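Local coordinates for lipoprotein (Colwellia psychrerythraea, PDB 3O0Y) that is of unknown function but is a putative bacterial lipoprotein of the DUF885 family, which is grouped in the MA clan of peptidases, at residues F224-K227 with I228-D232; S233-T236 with E237-Q240; V253-P256 with A257-V261. All blocks are in the same frame, centred on the assembly; numbering follows the deposited sequence.

Interaction 1 of 3, residues F224-K227 with I228-D232; sequences FREK and IEKVD
Phe224 and Ile228 meet on the last turn of helix 219-228, where an alpha-helix gives way to a type I beta turn running from Ile228 to Val231. The backbone bonds follow this change. Ile228 N reaches Phe224 O at 2.8 Å in a nearly straight bond (165° at the hydrogen), whereas the next donor, Glu229 N, makes a longer bond to Arg225 O, 3.3 Å. The spacing then shortens to three residues: Lys230 N binds Lys227 O, and Val231 N closes the turn on Ile228 O at 3.0 Å.

The apolar part is a CH-pi contact. With CG of Phe224 anti to its backbone N (chi1 -174°), the ring leans toward the following turn and offers a face to the isoleucine, whose CB comes 3.9 Å from CE2; CG1 and CD1 extend toward the ring's CZ. The same pair packs inward on Ile158 and on Ala164 of helix 161-172, while Phe224 also meets Leu242, Ile243 and Val246 of helix 236-268.

Charged groups occupy the outer side. Glu226 and Lys230 run side by side, pointing the same way, and form a long salt bridge, OE2 to NZ 3.8 Å. Lys227 instead extends away from the turn to the carbonyl oxygen of Gln153. A water completes the polar edge by donating twice, to Arg225 O at 2.8 Å and to Glu229 OE1 at 2.7 Å.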
loop_
_atom_site.group_PDB
_atom_site.type_symbol
_atom_site.label_atom_id
_atom_site.label_comp_id
_atom_site.label_asym_id
_atom_site.label_seq_id
_atom_site.Cartn_x
_atom_site.Cartn_y
_atom_site.Cartn_z
ATOM N N PHE A 224 -17.572 -8.301 15.644
ATOM C CA PHE A 224 -18.976 -8.407 15.420
ATOM C C PHE A 224 -19.765 -8.001 16.692
ATOM O O PHE A 224 -20.759 -7.246 16.607
ATOM C CB PHE A 224 -19.344 -9.813 15.011
ATOM C CG PHE A 224 -20.769 -9.942 14.617
ATOM C CD1 PHE A 224 -21.175 -9.689 13.345
ATOM C CD2 PHE A 224 -21.723 -10.308 15.554
ATOM C CE1 PHE A 224 -22.533 -9.837 12.980
ATOM C CE2 PHE A 224 -23.068 -10.440 15.222
ATOM C CZ PHE A 224 -23.481 -10.197 13.953
ATOM N N ARG A 225 -19.292 -8.422 17.871
ATOM C CA ARG A 225 -20.019 -8.053 19.092
ATOM C C ARG A 225 -20.048 -6.539 19.271
ATOM O O ARG A 225 -21.041 -5.990 19.700
ATOM C CB ARG A 225 -19.378 -8.667 20.338
ATOM C CG ARG A 225 -19.503 -10.120 20.525
ATOM C CD ARG A 225 -18.716 -10.604 21.820
ATOM N NE ARG A 225 -19.145 -11.930 22.218
ATOM C CZ ARG A 225 -18.371 -13.010 22.233
ATOM N NH1 ARG A 225 -17.044 -12.937 21.954
ATOM N NH2 ARG A 225 -18.910 -14.162 22.607
ATOM N N GLU A 226 -18.930 -5.872 19.027
ATOM C CA GLU A 226 -18.858 -4.443 19.241
ATOM C C GLU A 226 -19.736 -3.659 18.274
ATOM O O GLU A 226 -20.455 -2.737 18.677
ATOM C CB GLU A 226 -17.422 -3.918 19.164
ATOM C CG GLU A 226 -17.432 -2.347 19.144
ATOM C CD GLU A 226 -16.118 -1.640 19.541
ATOM O OE1 GLU A 226 -15.103 -2.328 19.868
ATOM O OE2 GLU A 226 -16.120 -0.372 19.518
ATOM N N LYS A 227 -19.763 -4.079 17.018
ATOM C CA LYS A 227 -20.603 -3.421 16.013
ATOM C C LYS A 227 -22.088 -3.742 16.157
ATOM O O LYS A 227 -22.918 -2.827 16.138
ATOM C CB LYS A 227 -20.070 -3.765 14.622
ATOM C CG LYS A 227 -18.691 -3.152 14.431
ATOM C CD LYS A 227 -18.186 -3.173 12.976
ATOM C CE LYS A 227 -16.738 -2.623 12.846
ATOM N NZ LYS A 227 -16.241 -2.524 11.417
ATOM N N ILE A 228 -22.427 -5.003 16.386
ATOM C CA ILE A 228 -23.846 -5.368 16.429
ATOM C C ILE A 228 -24.546 -4.749 17.663
ATOM O O ILE A 228 -25.728 -4.470 17.624
ATOM C CB ILE A 228 -24.029 -6.885 16.367
ATOM C CG1 ILE A 228 -25.403 -7.256 15.842
ATOM C CG2 ILE A 228 -23.832 -7.584 17.787
ATOM C CD1 ILE A 228 -25.704 -6.912 14.338
ATOM N N GLU A 229 -23.780 -4.473 18.705
ATOM C CA GLU A 229 -24.313 -3.826 19.938
ATOM C C GLU A 229 -24.953 -2.504 19.639
ATOM O O GLU A 229 -25.933 -2.125 20.311
ATOM C CB GLU A 229 -23.178 -3.590 20.942
ATOM C CG GLU A 229 -23.610 -2.954 22.265
ATOM C CD GLU A 229 -24.442 -3.925 23.096
ATOM O OE1 GLU A 229 -24.435 -5.134 22.733
ATOM O OE2 GLU A 229 -25.104 -3.497 24.096
ATOM N N LYS A 230 -24.431 -1.807 18.634
ATOM C CA LYS A 230 -24.911 -0.461 18.276
ATOM C C LYS A 230 -26.205 -0.460 17.482
ATOM O O LYS A 230 -26.773 0.611 17.236
ATOM C CB LYS A 230 -23.837 0.278 17.489
ATOM C CG LYS A 230 -22.539 0.366 18.198
ATOM C CD LYS A 230 -21.635 1.315 17.453
ATOM C CE LYS A 230 -20.162 0.950 17.467
ATOM N NZ LYS A 230 -19.454 1.354 18.699
ATOM N N VAL A 231 -26.670 -1.629 17.060
ATOM C CA VAL A 231 -27.793 -1.693 16.132
ATOM C C VAL A 231 -29.148 -1.716 16.874
ATOM O O VAL A 231 -29.648 -2.774 17.348
ATOM C CB VAL A 231 -27.679 -2.902 15.181
ATOM C CG1 VAL A 231 -28.884 -2.993 14.251
ATOM C CG2 VAL A 231 -26.340 -2.831 14.369
ATOM N N ASP A 232 -29.812 -0.565 16.844
ATOM C CA ASP A 232 -31.067 -0.414 17.637
ATOM C C ASP A 232 -32.274 -1.147 17.082
ATOM O O ASP A 232 -33.272 -1.423 17.810
ATOM C CB ASP A 232 -31.386 1.069 17.809
ATOM C CG ASP A 232 -30.428 1.789 18.813
ATOM O OD1 ASP A 232 -29.677 1.143 19.611
ATOM O OD2 ASP A 232 -30.465 3.035 18.805
HETATM O O HOH W 1 -22.773 -6.957 21.676
#

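Interaction 2 of 3, residues S233-T236 with E237-Q240; sequences SLTT and EQKQ
Thr235 and Gln238 grip each other in a capping box, the reciprocal arrangement that closes the N-terminal end of many alpha-helices. Thr235 is the N-cap residue. Its OG1 lies between its own backbone N and carbonyl carbon (chi1 73°), a position from which it faces the start of the helix and accepts a bond from Gln238 N at 3.1 Å. The glutamine answers with its side chain: CG passes 3.3 Å from the threonine OG1, and the extended chain carries the amide back to the loop, where OE1 takes the N-H of Thr235 at 3.0 Å. That bond is straight, 161° at the hydrogen, and lies in the amide plane on a lone pair of OE1. The backbone N-H groups of Thr235 and Gln238 are thus each met by the other residue's side-chain oxygen, and regular bonding follows at once, with Lys239 N on Thr235 O at 2.9 Å.

The close-packed side is completed by Leu234, the buried residue here. Its CB rests against CG of Lys239 at 3.9 Å, and its CD2 lies near OE1 of Gln238, the two side chains crossing at about a right angle.

The outer side is looser and watery. Lys239 NZ makes a weak bond to Leu234 O, 3.4 Å, supplemented by a water that donates to that carbonyl and accepts only a weak bond from NZ, and by a second water lying between NZ and Thr236 OG1. A further water links Ser233 O with Gln238 OE1.

The cap stands at the head of the long helix 236-268, and the residues flanking it, Leu234 and Lys239, lean on Ile228 of the preceding helix 219-228.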
loop_
_atom_site.group_PDB
_atom_site.type_symbol
_atom_site.label_atom_id
_atom_site.label_comp_id
_atom_site.label_asym_id
_atom_site.label_seq_id
_atom_site.Cartn_x
_atom_site.Cartn_y
_atom_site.Cartn_z
ATOM N N SER A 233 -32.239 -1.506 15.809
ATOM C CA SER A 233 -33.353 -2.205 15.180
ATOM C C SER A 233 -33.346 -3.703 15.533
ATOM O O SER A 233 -34.211 -4.431 15.059
ATOM C CB SER A 233 -33.278 -2.057 13.637
ATOM O OG SER A 233 -31.986 -2.430 13.143
ATOM N N LEU A 234 -32.387 -4.168 16.338
ATOM C CA LEU A 234 -32.372 -5.567 16.761
ATOM C C LEU A 234 -32.572 -5.593 18.255
ATOM O O LEU A 234 -31.951 -4.785 18.971
ATOM C CB LEU A 234 -31.037 -6.223 16.444
ATOM C CG LEU A 234 -30.732 -6.426 14.919
ATOM C CD1 LEU A 234 -29.284 -6.753 14.677
ATOM C CD2 LEU A 234 -31.664 -7.440 14.329
ATOM N N THR A 235 -33.402 -6.514 18.710
ATOM C CA THR A 235 -33.513 -6.805 20.122
ATOM C C THR A 235 -32.210 -7.457 20.637
ATOM O O THR A 235 -31.365 -7.957 19.865
ATOM C CB THR A 235 -34.670 -7.747 20.443
ATOM O OG1 THR A 235 -34.327 -9.057 20.017
ATOM C CG2 THR A 235 -36.035 -7.286 19.890
ATOM N N THR A 236 -32.021 -7.441 21.963
ATOM C CA THR A 236 -30.829 -8.049 22.543
ATOM C C THR A 236 -30.801 -9.540 22.237
ATOM O O THR A 236 -29.727 -10.077 21.926
ATOM C CB THR A 236 -30.777 -7.840 24.097
ATOM O OG1 THR A 236 -30.713 -6.417 24.354
ATOM C CG2 THR A 236 -29.553 -8.575 24.672
ATOM N N GLU A 237 -31.959 -10.204 22.265
ATOM C CA GLU A 237 -31.968 -11.645 21.931
ATOM C C GLU A 237 -31.536 -11.892 20.465
ATOM O O GLU A 237 -30.827 -12.872 20.152
ATOM C CB GLU A 237 -33.344 -12.279 22.161
ATOM C CG GLU A 237 -33.783 -12.238 23.638
ATOM C CD GLU A 237 -33.098 -13.288 24.554
ATOM O OE1 GLU A 237 -33.081 -14.490 24.174
ATOM O OE2 GLU A 237 -32.637 -12.940 25.685
ATOM N N GLN A 238 -31.955 -10.990 19.583
ATOM C CA GLN A 238 -31.677 -11.148 18.155
ATOM C C GLN A 238 -30.197 -10.941 17.935
ATOM O O GLN A 238 -29.577 -11.657 17.142
ATOM C CB GLN A 238 -32.487 -10.174 17.312
ATOM C CG GLN A 238 -33.954 -10.539 17.131
ATOM C CD GLN A 238 -34.632 -9.482 16.320
ATOM O OE1 GLN A 238 -34.513 -8.258 16.592
ATOM N NE2 GLN A 238 -35.238 -9.921 15.209
ATOM N N LYS A 239 -29.626 -9.977 18.649
ATOM C CA LYS A 239 -28.160 -9.753 18.623
ATOM C C LYS A 239 -27.411 -10.971 19.135
ATOM O O LYS A 239 -26.422 -11.416 18.499
ATOM C CB LYS A 239 -27.747 -8.531 19.433
ATOM C CG LYS A 239 -28.210 -7.211 18.883
ATOM C CD LYS A 239 -27.981 -6.125 19.889
ATOM C CE LYS A 239 -28.346 -4.776 19.369
ATOM N NZ LYS A 239 -28.959 -3.919 20.310
ATOM N N GLN A 240 -27.900 -11.586 20.219
ATOM C CA GLN A 240 -27.243 -12.794 20.760
ATOM C C GLN A 240 -27.286 -13.919 19.770
ATOM O O GLN A 240 -26.311 -14.659 19.634
ATOM C CB GLN A 240 -27.867 -13.262 22.115
ATOM C CG GLN A 240 -27.712 -12.282 23.302
ATOM C CD GLN A 240 -28.538 -12.677 24.609
ATOM O OE1 GLN A 240 -29.502 -13.487 24.573
ATOM N NE2 GLN A 240 -28.151 -12.081 25.754
HETATM O O HOH W 2 -36.366 -6.600 16.044
HETATM O O HOH W 3 -31.950 -3.321 21.178
HETATM O O HOH W 4 -28.862 -4.758 22.910
#

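Interaction 3 of 3, residues V253-P256 with A257-V261; sequences VVYP and AYQSV
Val254 holds CG1 anti to its backbone N (chi1 178°), and Tyr258, one turn later, holds CG anti to its carbonyl carbon (chi1 -83°); together these choices lay the two side chains side by side, pointing the same way. The valine CG1 touches CD1 of the tyrosine at 3.9 Å. Val254 O lies at the edge of the ring, near its plane, 3.4 Å from Tyr258 CD1; this is the carbonyl that accepts the tyrosine's backbone N at 3.0 Å in a nearly straight bond. Beyond the two segments the tyrosine ring stacks on Phe210 of helix 197-210, and its OH binds Leu145 O. Replacing Tyr258 with an alanine would probably leave the Leu145 carbonyl without this hydroxyl partner and open a gap beside Val254 and Phe210.

On a more exposed strip of the helix, Gln259 folds its extended side chain back over the preceding turn. Its CG passes 3.2 Å from Tyr255 O, while OE1 approaches the Tyr255 ring obliquely, ring and amide planes being 68° apart. The hydroxyl of Tyr255 is engaged away from this pair, by Gly213 O.

On the other side of the Val254-Tyr258 strip lies Ala257, whose CB sits 3.3 Å from Val253 O and whose small side chain packs on Ala178 of helix 174-190. Pro256 has no N-H to give to the turn before it, and the helix kinks there, yet its carbonyl still accepts the next turn's bond: Ser260 N binds Pro256 O at 2.9 Å. The result is a proline-kinked alpha-helix, continuous in its later bonds and seated among neighbouring helices of a largely alpha-helical fold.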
loop_
_atom_site.group_PDB
_atom_site.type_symbol
_atom_site.label_atom_id
_atom_site.label_comp_id
_atom_site.label_asym_id
_atom_site.label_seq_id
_atom_site.Cartn_x
_atom_site.Cartn_y
_atom_site.Cartn_z
ATOM N N VAL A 253 -16.025 -23.402 10.387
ATOM C CA VAL A 253 -15.606 -23.176 9.006
ATOM C C VAL A 253 -14.224 -22.465 8.985
ATOM O O VAL A 253 -13.278 -23.002 8.401
ATOM C CB VAL A 253 -16.632 -22.442 8.209
ATOM C CG1 VAL A 253 -16.182 -22.377 6.755
ATOM C CG2 VAL A 253 -18.023 -23.207 8.269
ATOM N N VAL A 254 -14.092 -21.329 9.669
ATOM C CA VAL A 254 -12.861 -20.543 9.587
ATOM C C VAL A 254 -11.683 -21.280 10.141
ATOM O O VAL A 254 -10.644 -21.367 9.465
ATOM C CB VAL A 254 -12.997 -19.171 10.258
ATOM C CG1 VAL A 254 -11.680 -18.386 10.203
ATOM C CG2 VAL A 254 -14.161 -18.382 9.519
ATOM N N TYR A 255 -11.843 -21.849 11.351
ATOM C CA TYR A 255 -10.726 -22.507 12.034
ATOM C C TYR A 255 -10.155 -23.679 11.231
ATOM O O TYR A 255 -8.940 -23.690 10.969
ATOM C CB TYR A 255 -11.103 -22.897 13.462
ATOM C CG TYR A 255 -10.722 -21.870 14.425
ATOM C CD1 TYR A 255 -10.972 -20.535 14.180
ATOM C CD2 TYR A 255 -10.164 -22.207 15.667
ATOM C CE1 TYR A 255 -10.588 -19.575 15.060
ATOM C CE2 TYR A 255 -9.779 -21.233 16.550
ATOM C CZ TYR A 255 -9.996 -19.922 16.252
ATOM O OH TYR A 255 -9.655 -18.905 17.111
ATOM N N PRO A 256 -10.984 -24.624 10.803
ATOM C CA PRO A 256 -10.447 -25.684 9.963
ATOM C C PRO A 256 -9.839 -25.211 8.610
ATOM O O PRO A 256 -8.877 -25.849 8.102
ATOM C CB PRO A 256 -11.654 -26.577 9.717
ATOM C CG PRO A 256 -12.500 -26.367 10.943
ATOM C CD PRO A 256 -12.402 -24.880 11.127
ATOM N N ALA A 257 -10.391 -24.120 8.048
ATOM C CA ALA A 257 -9.868 -23.577 6.790
ATOM C C ALA A 257 -8.417 -23.110 7.013
ATOM O O ALA A 257 -7.508 -23.551 6.288
ATOM C CB ALA A 257 -10.799 -22.433 6.256
ATOM N N TYR A 258 -8.172 -22.295 8.051
ATOM C CA TYR A 258 -6.820 -21.795 8.343
ATOM C C TYR A 258 -5.875 -22.916 8.698
ATOM O O TYR A 258 -4.757 -22.980 8.217
ATOM C CB TYR A 258 -6.797 -20.714 9.417
ATOM C CG TYR A 258 -7.119 -19.353 8.805
ATOM C CD1 TYR A 258 -8.365 -19.092 8.264
ATOM C CD2 TYR A 258 -6.151 -18.349 8.724
ATOM C CE1 TYR A 258 -8.639 -17.888 7.668
ATOM C CE2 TYR A 258 -6.390 -17.174 8.083
ATOM C CZ TYR A 258 -7.632 -16.930 7.541
ATOM O OH TYR A 258 -7.915 -15.705 6.941
ATOM N N GLN A 259 -6.378 -23.870 9.443
ATOM C CA GLN A 259 -5.575 -25.034 9.818
ATOM C C GLN A 259 -5.125 -25.816 8.601
ATOM O O GLN A 259 -3.994 -26.299 8.567
ATOM C CB GLN A 259 -6.364 -25.891 10.827
ATOM C CG GLN A 259 -6.407 -25.124 12.204
ATOM C CD GLN A 259 -7.485 -25.643 13.195
ATOM O OE1 GLN A 259 -7.555 -25.155 14.309
ATOM N NE2 GLN A 259 -8.358 -26.524 12.753
ATOM N N SER A 260 -6.027 -25.957 7.646
ATOM C CA SER A 260 -5.782 -26.571 6.356
ATOM C C SER A 260 -4.586 -25.932 5.634
ATOM O O SER A 260 -3.729 -26.584 5.012
ATOM C CB SER A 260 -6.995 -26.242 5.463
ATOM O OG SER A 260 -7.211 -27.334 4.662
ATOM N N VAL A 261 -4.656 -24.610 5.533
ATOM C CA VAL A 261 -3.563 -23.893 4.830
ATOM C C VAL A 261 -2.232 -23.951 5.564
ATOM O O VAL A 261 -1.167 -24.070 4.940
ATOM C CB VAL A 261 -3.972 -22.443 4.526
ATOM C CG1 VAL A 261 -2.904 -21.759 3.677
ATOM C CG2 VAL A 261 -5.333 -22.468 3.805
#

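How the interactions relate
Followed from the N terminus, the three contacts come in series; none nests within or crosses another. Interaction 1 ends helix 219-228 and turns the chain, and interaction 2 restarts it as helix 236-268, so together they form the bend of a helix-loop-helix hairpin. They touch directly: CE of Lys239 packs on the carbonyl oxygens of Ile228, at the helix end, and Val231, in the loop. Interaction 3 lies farther down the same long helix, its centre about 29 Å from that of interaction 2, and makes no touch with either. There the helix is tied to helices 144-154, 174-190 and 197-210, whereas the hairpin end packs on helix 161-172.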